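Local coordinates for protein CopN (Chlamydia pneumoniae, PDB 4NRH) that probably acts as a gatekeeper of type III secretion, binding the chaperone Scc3 in a complex that directs secretion of the translocators, at residues A[123-128]-A[159-164]; A[231-236]-A[274-279]. One frame throughout, in Å; residues are numbered along the deposited sequence.

Interaction 1 of 2, residues A[123-128]-A[159-164]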
loop_
_atom_site.group_PDB
_atom_site.type_symbol
_atom_site.label_atom_id
_atom_site.label_comp_id
_atom_site.label_asym_id
_atom_site.label_seq_id
_atom_site.Cartn_x
_atom_site.Cartn_y
_atom_site.Cartn_z
ATOM N N SER A 123 12.140 23.443 1.769
ATOM C CA SER A 123 12.598 23.521 0.388
ATOM C C SER A 123 13.277 22.219 -0.015
ATOM O O SER A 123 13.239 21.818 -1.179
ATOM C CB SER A 123 13.556 24.699 0.199
ATOM O OG SER A 123 14.692 24.572 1.036
ATOM N N GLY A 124 13.908 21.569 0.959
ATOM C CA GLY A 124 14.529 20.276 0.745
ATOM C C GLY A 124 13.500 19.232 0.363
ATOM O O GLY A 124 13.743 18.391 -0.502
ATOM N N LEU A 125 12.343 19.288 1.014
ATOM C CA LEU A 125 11.249 18.374 0.713
ATOM C C LEU A 125 10.648 18.664 -0.662
ATOM O O LEU A 125 10.301 17.741 -1.399
ATOM C CB LEU A 125 10.166 18.452 1.792
ATOM C CG LEU A 125 10.523 17.862 3.159
ATOM C CD1 LEU A 125 9.323 17.898 4.093
ATOM C CD2 LEU A 125 11.040 16.442 3.010
ATOM N N ARG A 126 10.528 19.944 -1.003
ATOM C CA ARG A 126 9.975 20.333 -2.299
ATOM C C ARG A 126 10.899 19.914 -3.434
ATOM O O ARG A 126 10.442 19.501 -4.500
ATOM C CB ARG A 126 9.725 21.841 -2.359
ATOM C CG ARG A 126 8.632 22.324 -1.427
ATOM C CD ARG A 126 8.224 23.757 -1.727
ATOM N NE ARG A 126 9.311 24.715 -1.536
ATOM C CZ ARG A 126 9.589 25.307 -0.379
ATOM N NH1 ARG A 126 8.864 25.033 0.698
ATOM N NH2 ARG A 126 10.592 26.171 -0.295
ATOM N N SER A 127 12.202 20.026 -3.199
ATOM C CA SER A 127 13.192 19.573 -4.167
ATOM C C SER A 127 13.076 18.067 -4.391
ATOM O O SER A 127 13.123 17.594 -5.528
ATOM C CB SER A 127 14.603 19.936 -3.702
ATOM O OG SER A 127 15.577 19.471 -4.619
ATOM N N LEU A 128 12.929 17.321 -3.300
ATOM C CA LEU A 128 12.734 15.876 -3.380
ATOM C C LEU A 128 11.462 15.507 -4.137
ATOM O O LEU A 128 11.486 14.644 -5.016
ATOM C CB LEU A 128 12.695 15.260 -1.982
ATOM C CG LEU A 128 12.370 13.765 -1.971
ATOM C CD1 LEU A 128 13.551 12.955 -2.486
ATOM C CD2 LEU A 128 11.962 13.307 -0.585
ATOM N N SER A 159 7.720 9.624 3.144
ATOM C CA SER A 159 6.856 8.898 2.218
ATOM C C SER A 159 5.432 9.446 2.259
ATOM O O SER A 159 4.762 9.534 1.230
ATOM C CB SER A 159 6.854 7.403 2.540
ATOM O OG SER A 159 6.198 7.149 3.771
ATOM N N SER A 160 4.976 9.809 3.454
ATOM C CA SER A 160 3.646 10.384 3.625
ATOM C C SER A 160 3.554 11.763 2.974
ATOM O O SER A 160 2.523 12.118 2.402
ATOM C CB SER A 160 3.286 10.476 5.109
ATOM O OG SER A 160 3.190 9.188 5.690
ATOM N N PHE A 161 4.629 12.538 3.076
ATOM C CA PHE A 161 4.698 13.836 2.411
ATOM C C PHE A 161 4.568 13.676 0.902
ATOM O O PHE A 161 3.869 14.446 0.244
ATOM C CB PHE A 161 6.002 14.560 2.746
ATOM C CG PHE A 161 6.305 15.706 1.824
ATOM C CD1 PHE A 161 5.541 16.861 1.863
ATOM C CD2 PHE A 161 7.344 15.627 0.911
ATOM C CE1 PHE A 161 5.810 17.916 1.012
ATOM C CE2 PHE A 161 7.618 16.680 0.058
ATOM C CZ PHE A 161 6.850 17.826 0.111
ATOM N N LEU A 162 5.254 12.672 0.363
ATOM C CA LEU A 162 5.224 12.390 -1.066
ATOM C C LEU A 162 3.812 12.031 -1.519
ATOM O O LEU A 162 3.350 12.494 -2.562
ATOM C CB LEU A 162 6.191 11.256 -1.408
ATOM C CG LEU A 162 7.682 11.565 -1.261
ATOM C CD1 LEU A 162 8.524 10.360 -1.656
ATOM C CD2 LEU A 162 8.068 12.788 -2.082
ATOM N N MET A 163 3.133 11.207 -0.725
ATOM C CA MET A 163 1.762 10.802 -1.017
ATOM C C MET A 163 0.812 11.993 -0.962
ATOM O O MET A 163 -0.083 12.124 -1.797
ATOM C CB MET A 163 1.298 9.722 -0.040
ATOM C CG MET A 163 2.015 8.393 -0.195
ATOM S SD MET A 163 1.590 7.560 -1.737
ATOM C CE MET A 163 -0.159 7.260 -1.488
ATOM N N LYS A 164 1.013 12.855 0.030
ATOM C CA LYS A 164 0.179 14.039 0.202
ATOM C C LYS A 164 0.338 14.988 -0.983
ATOM O O LYS A 164 -0.642 15.540 -1.488
ATOM C CB LYS A 164 0.529 14.753 1.508
ATOM C CG LYS A 164 -0.141 16.107 1.682
ATOM C CD LYS A 164 -1.635 15.959 1.918
ATOM C CE LYS A 164 -2.296 17.309 2.142
ATOM N NZ LYS A 164 -3.758 17.175 2.387
#
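Helix-on-helix packing in this all-helical protein brings Leu125 and Leu128 of helix 122-133 against Phe161 and Leu162 of helix 152-172. The short segments cross at -64°, with their axes 10.8 Å apart at the closest approach. The shared patch is small, 196 Å² in all, and four apolar side chains carry most of it. Phe161 makes the largest share of the contact. Its CG lies anti to the backbone N (chi1 164°), which sends the ring across to the other helix. Leu125 closes over one face of this ring: Leu125 CD1 stands 4.3 Å above the plane of the Phe161 ring, over its centre. Leu125 CB also touches the ring, 3.6 Å from Phe161 CE2. The backbone joins in: Leu125 O is 3.2 Å from Phe161 CE2, so this part of the ring packs closely on the helix backbone. Helix 108-115 presses on Leu125 through Tyr114 and Ala115, and Met145 and Arg149 of helix 139-149 touch Leu128. The patch is therefore part of a buried, many-helix core.

Arg126 is buried too, but its side chain starts away from helix 152-172. Its NH1 forms a salt bridge with Glu28 and a hydrogen bond with Ser111 OG. In the sequence Glu28 lies between Asn26 and Ile29, which with Ala23 bind a sodium ion. One face of the Arg126 guanidinium rests on Ser123 CA, 3.4 Å above its plane. The second leucine pair meets methyl to methyl, with Leu128 CD2 4.2 Å from Leu162 CD2.

Interaction 2 of 2, residues A[231-236]-A[274-279]; sequences ESYHKI and RQTSSR
Tyr233 reaches out from helix 226-237 and lays the end of its phenol against Thr276, overlapping OG1 and the methyl CG2. The two side chains approach from opposite directions. Tyr233 CG is anti to the backbone N (chi1 -179°), and this carries the ring across to the loop. Tyr233 OH donates a hydrogen bond of 3.0 Å to Thr276 OG1. The acceptor sits at the ring edge, near the ring plane, and the angle CZ-OH...OG1 is about 126°. Thr276 OG1 lies on the CE2 side, 4.0 Å from Tyr233 CE2. Thr276 CG2 is 4.1 Å from Tyr233 CE2, a looser apolar touch.

Thr276 OG1 has a second bond, to Ala272 O in the last turn of helix 259-272. It accepts a hydrogen bond from Tyr233 OH and gives one to Ala272 O. The two bonds give each buried hydroxyl hydrogen an acceptor and help fix the threonine's rotation. Phe202 meets the Tyr233 ring edge-to-face, and Ser198 of helix 179-215 also packs on it.

Just past Thr276 the chain makes a tight turn. Ser277 OG accepts from Arg279 N at 3.1 Å, with an angle of 148° at the hydrogen. The chaperone chain meets this turn: its Glu23 bonds Ser277 OG, and its Asp29 forms a salt bridge with Arg279. The contact thus ties helix 226-237 to the loop after helix 259-272, within the third helical domain of the low calcium response E family, and the bond from Arg279 N to Ser277 OG closes an ST turn just after Thr276.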
loop_
_atom_site.group_PDB
_atom_site.type_symbol
_atom_site.label_atom_id
_atom_site.label_comp_id
_atom_site.label_asym_id
_atom_site.label_seq_id
_atom_site.Cartn_x
_atom_site.Cartn_y
_atom_site.Cartn_z
ATOM N N GLU A 231 16.997 -7.078 3.708
ATOM C CA GLU A 231 17.216 -7.389 2.299
ATOM C C GLU A 231 17.073 -8.885 2.033
ATOM O O GLU A 231 16.590 -9.289 0.977
ATOM C CB GLU A 231 18.591 -6.893 1.845
ATOM C CG GLU A 231 18.681 -5.378 1.710
ATOM C CD GLU A 231 20.107 -4.883 1.560
ATOM O OE1 GLU A 231 21.044 -5.669 1.812
ATOM O OE2 GLU A 231 20.290 -3.703 1.191
ATOM N N SER A 232 17.497 -9.701 2.993
ATOM C CA SER A 232 17.354 -11.150 2.880
ATOM C C SER A 232 15.880 -11.532 2.938
ATOM O O SER A 232 15.416 -12.376 2.172
ATOM C CB SER A 232 18.132 -11.864 3.990
ATOM O OG SER A 232 19.528 -11.813 3.752
ATOM N N TYR A 233 15.159 -10.900 3.858
ATOM C CA TYR A 233 13.720 -11.096 4.016
ATOM C C TYR A 233 12.981 -10.819 2.710
ATOM O O TYR A 233 12.119 -11.594 2.295
ATOM C CB TYR A 233 13.193 -10.195 5.136
ATOM C CG TYR A 233 11.713 -10.321 5.425
ATOM C CD1 TYR A 233 11.161 -11.529 5.830
ATOM C CD2 TYR A 233 10.874 -9.219 5.323
ATOM C CE1 TYR A 233 9.809 -11.641 6.104
ATOM C CE2 TYR A 233 9.524 -9.318 5.598
ATOM C CZ TYR A 233 8.995 -10.531 5.988
ATOM O OH TYR A 233 7.649 -10.630 6.258
ATOM N N HIS A 234 13.327 -9.709 2.067
ATOM C CA HIS A 234 12.701 -9.318 0.808
ATOM C C HIS A 234 13.135 -10.224 -0.339
ATOM O O HIS A 234 12.358 -10.489 -1.255
ATOM C CB HIS A 234 13.031 -7.861 0.485
ATOM C CG HIS A 234 12.407 -6.883 1.429
ATOM N ND1 HIS A 234 13.022 -5.706 1.797
ATOM C CD2 HIS A 234 11.221 -6.907 2.081
ATOM C CE1 HIS A 234 12.242 -5.048 2.636
ATOM N NE2 HIS A 234 11.142 -5.755 2.824
ATOM N N LYS A 235 14.378 -10.691 -0.284
ATOM C CA LYS A 235 14.888 -11.638 -1.270
ATOM C C LYS A 235 14.100 -12.939 -1.207
ATOM O O LYS A 235 13.767 -13.532 -2.234
ATOM C CB LYS A 235 16.375 -11.912 -1.037
ATOM C CG LYS A 235 17.031 -12.764 -2.111
ATOM C CD LYS A 235 18.539 -12.819 -1.924
ATOM C CE LYS A 235 19.187 -13.773 -2.914
ATOM N NZ LYS A 235 20.660 -13.873 -2.703
ATOM N N ILE A 236 13.806 -13.372 0.013
ATOM C CA ILE A 236 13.041 -14.591 0.241
ATOM C C ILE A 236 11.575 -14.411 -0.159
ATOM O O ILE A 236 10.983 -15.292 -0.782
ATOM C CB ILE A 236 13.141 -15.032 1.714
ATOM C CG1 ILE A 236 14.575 -15.450 2.043
ATOM C CG2 ILE A 236 12.203 -16.179 1.996
ATOM C CD1 ILE A 236 14.762 -15.927 3.465
ATOM N N ARG A 274 3.483 -11.732 10.147
ATOM C CA ARG A 274 2.290 -11.157 10.762
ATOM C C ARG A 274 2.528 -9.749 11.300
ATOM O O ARG A 274 1.611 -9.125 11.832
ATOM C CB ARG A 274 1.785 -12.057 11.890
ATOM C CG ARG A 274 2.664 -12.053 13.128
ATOM C CD ARG A 274 1.949 -12.684 14.311
ATOM N NE ARG A 274 2.873 -13.042 15.381
ATOM C CZ ARG A 274 3.218 -12.227 16.373
ATOM N NH1 ARG A 274 2.718 -10.999 16.428
ATOM N NH2 ARG A 274 4.065 -12.636 17.308
ATOM N N GLN A 275 3.753 -9.251 11.162
ATOM C CA GLN A 275 4.105 -7.943 11.711
ATOM C C GLN A 275 4.422 -6.925 10.622
ATOM O O GLN A 275 4.478 -5.722 10.881
ATOM C CB GLN A 275 5.294 -8.065 12.666
ATOM C CG GLN A 275 5.029 -8.932 13.887
ATOM C CD GLN A 275 4.068 -8.282 14.863
ATOM O OE1 GLN A 275 2.857 -8.489 14.791
ATOM N NE2 GLN A 275 4.605 -7.488 15.782
ATOM N N THR A 276 4.628 -7.408 9.402
ATOM C CA THR A 276 4.920 -6.525 8.281
ATOM C C THR A 276 3.695 -6.373 7.383
ATOM O O THR A 276 2.737 -7.139 7.490
ATOM C CB THR A 276 6.112 -7.035 7.451
ATOM O OG1 THR A 276 5.843 -8.362 6.983
ATOM C CG2 THR A 276 7.381 -7.050 8.294
ATOM N N SER A 277 3.737 -5.375 6.508
ATOM C CA SER A 277 2.594 -5.011 5.676
ATOM C C SER A 277 2.116 -6.144 4.773
ATOM O O SER A 277 2.920 -6.862 4.180
ATOM C CB SER A 277 2.935 -3.790 4.822
ATOM O OG SER A 277 1.887 -3.499 3.914
ATOM N N SER A 278 0.797 -6.293 4.683
ATOM C CA SER A 278 0.183 -7.296 3.821
ATOM C C SER A 278 0.479 -7.014 2.352
ATOM O O SER A 278 0.464 -7.919 1.517
ATOM C CB SER A 278 -1.329 -7.343 4.050
ATOM O OG SER A 278 -1.964 -6.187 3.532
ATOM N N ARG A 279 0.747 -5.749 2.047
ATOM C CA ARG A 279 1.031 -5.312 0.684
ATOM C C ARG A 279 2.340 -5.901 0.152
ATOM O O ARG A 279 2.559 -5.955 -1.057
ATOM C CB ARG A 279 1.076 -3.783 0.628
ATOM C CG ARG A 279 1.001 -3.200 -0.771
ATOM C CD ARG A 279 0.989 -1.683 -0.724
ATOM N NE ARG A 279 1.007 -1.095 -2.059
ATOM C CZ ARG A 279 -0.082 -0.849 -2.779
ATOM N NH1 ARG A 279 -1.281 -1.143 -2.293
ATOM N NH2 ARG A 279 0.028 -0.309 -3.985
#

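From the N terminus, the chain passes the sodium-binding residues and several helices before interaction 1 opens at 123-128. It closes at 159-164, after a largely helical excursion of 30 residues. Helix 179-215 then carries the chain onward. Interaction 2 opens at 231-236 and closes at 274-279, enclosing a longer helical excursion of 37 residues. The two contacts follow in series and neither nest nor cross. The centres of interactions 1 and 2 lie about 25 Å apart, and the nearest atoms of interactions 1 and 2 are about 8 Å apart. Interaction 1 joins two helices near the middle of the chain; interaction 2 binds a helix to a loop farther out. Helix 179-215 packs on segment 159-164 and also on Tyr233.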